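PDB 6HH2: Ras-related protein Rab-7L1 from Homo sapiens, which binds and hydrolyses GTP as a Rab switch in vesicle trafficking, maintains endosome-trans-Golgi network integrity and recruits LRRK2 to the Golgi, stimulating its kinase activity. Local coordinates for residues Met76-Leu79 and Tyr80-Asp83. The protein carries 4 engineered substitutions. Numbering follows the deposited sequence.
Sequences MTRL and YYRD
Tyr-81 N donates to Thr-77 O over 2.9 Å, nearly head-on to the carbonyl, and one residue later Arg-82 N donates to Arg-78 O at 3.0 Å, bent to 141° at the hydrogen. These two i to i+4 bonds pair the amides of Tyr-81 and Arg-82 with the carbonyls of Thr-77 and Arg-78 in the single-turn helix 78-81, for which Thr-77, a residue common at this position, is the N-cap. At the far end Leu-79 O accepts from a water at 2.7 Å, and that water takes the N-H of Arg-82 NE at 2.8 Å. Arg-82 NE thus reaches the Leu-79 carbonyl through the water, while at the end of a long extended chain its flat guanidinium lies with one face on Leu-79 CD2, 3.5 Å from Arg-82 CZ. In the Ras-like G domain this turn corresponds to the C-terminal part of the switch II region, ahead of strand 86-92; here Lys-12 NZ, from strand 8-17, donates to Tyr-80 O and Arg-82 O. The Tyr-80 hydroxyl, carried inward on an apolar ring, is bonded to Trp-65 O. Flexible and apolar, Met-76 brings SD to the edge of the Tyr-80 ring, 3.7 Å from Tyr-80 CE2, a Met-aromatic contact, and its N is held by Asp-108 OD2. Tyr-81 CG lies between its backbone N and carbonyl carbon (chi1 65°), which turns the ring back along the preceding residues, and Arg-78 CA sits over one face, 3.7 Å from the centroid, in a CH-pi contact.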
loop_
_atom_site.group_PDB
_atom_site.type_symbol
_atom_site.label_atom_id
_atom_site.label_comp_id
_atom_site.label_asym_id
_atom_site.label_seq_id
_atom_site.Cartn_x
_atom_site.Cartn_y
_atom_site.Cartn_z
ATOM N N MET A 76 9.068 -4.701 -9.446
ATOM C CA MET A 76 8.386 -3.526 -9.955
ATOM C C MET A 76 9.139 -2.922 -11.130
ATOM O O MET A 76 10.371 -2.918 -11.174
ATOM C CB MET A 76 8.328 -2.474 -8.857
ATOM C CG MET A 76 7.488 -2.942 -7.677
ATOM S SD MET A 76 7.413 -1.712 -6.396
ATOM C CE MET A 76 9.073 -1.545 -5.864
ATOM N N THR A 77 8.384 -2.392 -12.095
ATOM C CA THR A 77 8.995 -1.675 -13.198
ATOM C C THR A 77 9.145 -0.191 -12.883
ATOM O O THR A 77 8.429 0.367 -12.030
ATOM C CB THR A 77 8.140 -1.787 -14.469
ATOM O OG1 THR A 77 6.817 -1.289 -14.203
ATOM C CG2 THR A 77 8.084 -3.282 -14.976
ATOM N N ARG A 78 10.093 0.427 -13.575
ATOM C CA ARG A 78 10.441 1.831 -13.295
ATOM C C ARG A 78 9.265 2.791 -13.428
ATOM O O ARG A 78 9.082 3.655 -12.566
ATOM C CB ARG A 78 11.611 2.281 -14.137
ATOM C CG ARG A 78 12.044 3.723 -13.842
ATOM C CD ARG A 78 13.306 4.056 -14.603
ATOM N NE ARG A 78 14.390 3.128 -14.277
ATOM C CZ ARG A 78 14.787 2.135 -15.079
ATOM N NH1 ARG A 78 14.201 1.946 -16.279
ATOM N NH2 ARG A 78 15.787 1.327 -14.698
ATOM N N LEU A 79 8.456 2.711 -14.492
ATOM C CA LEU A 79 7.314 3.636 -14.569
ATOM C C LEU A 79 6.371 3.448 -13.377
ATOM O O LEU A 79 5.796 4.416 -12.852
ATOM C CB LEU A 79 6.560 3.437 -15.887
ATOM C CG LEU A 79 7.309 3.904 -17.113
ATOM C CD1 LEU A 79 6.419 3.695 -18.373
ATOM C CD2 LEU A 79 7.694 5.384 -16.960
ATOM N N TYR A 80 6.207 2.205 -12.911
ATOM C CA TYR A 80 5.376 1.947 -11.752
ATOM C C TYR A 80 5.972 2.552 -10.476
ATOM O O TYR A 80 5.267 3.256 -9.731
ATOM C CB TYR A 80 5.189 0.422 -11.624
ATOM C CG TYR A 80 4.370 0.104 -10.412
ATOM C CD1 TYR A 80 2.978 0.212 -10.410
ATOM C CD2 TYR A 80 5.004 -0.295 -9.218
ATOM C CE1 TYR A 80 2.234 -0.066 -9.280
ATOM C CE2 TYR A 80 4.287 -0.558 -8.078
ATOM C CZ TYR A 80 2.893 -0.462 -8.116
ATOM O OH TYR A 80 2.212 -0.731 -6.967
ATOM N N TYR A 81 7.244 2.225 -10.151
ATOM C CA TYR A 81 7.709 2.603 -8.799
ATOM C C TYR A 81 8.229 4.034 -8.708
ATOM O O TYR A 81 8.295 4.566 -7.594
ATOM C CB TYR A 81 8.783 1.607 -8.255
ATOM C CG TYR A 81 10.110 1.556 -9.003
ATOM C CD1 TYR A 81 11.012 2.628 -8.996
ATOM C CD2 TYR A 81 10.462 0.433 -9.778
ATOM C CE1 TYR A 81 12.209 2.587 -9.712
ATOM C CE2 TYR A 81 11.660 0.375 -10.433
ATOM C CZ TYR A 81 12.546 1.453 -10.463
ATOM O OH TYR A 81 13.732 1.420 -11.150
ATOM N N ARG A 82 8.549 4.703 -9.805
ATOM C CA ARG A 82 9.318 5.940 -9.728
ATOM C C ARG A 82 8.556 6.995 -8.937
ATOM O O ARG A 82 7.332 7.116 -9.026
ATOM C CB ARG A 82 9.686 6.464 -11.122
ATOM C CG ARG A 82 8.511 6.827 -12.014
ATOM C CD ARG A 82 9.048 7.333 -13.386
ATOM N NE ARG A 82 7.951 7.876 -14.180
ATOM C CZ ARG A 82 8.114 8.476 -15.355
ATOM N NH1 ARG A 82 9.328 8.633 -15.854
ATOM N NH2 ARG A 82 7.038 8.926 -16.005
ATOM N N ASP A 83 9.303 7.695 -8.077
ATOM C CA ASP A 83 8.809 8.866 -7.333
ATOM C C ASP A 83 7.776 8.531 -6.261
ATOM O O ASP A 83 7.061 9.418 -5.787
ATOM C CB ASP A 83 8.277 9.947 -8.281
ATOM C CG ASP A 83 9.305 10.372 -9.305
ATOM O OD1 ASP A 83 10.429 10.724 -8.890
ATOM O OD2 ASP A 83 9.025 10.311 -10.537
HETATM O O HOH W 1 5.311 6.854 -13.866
#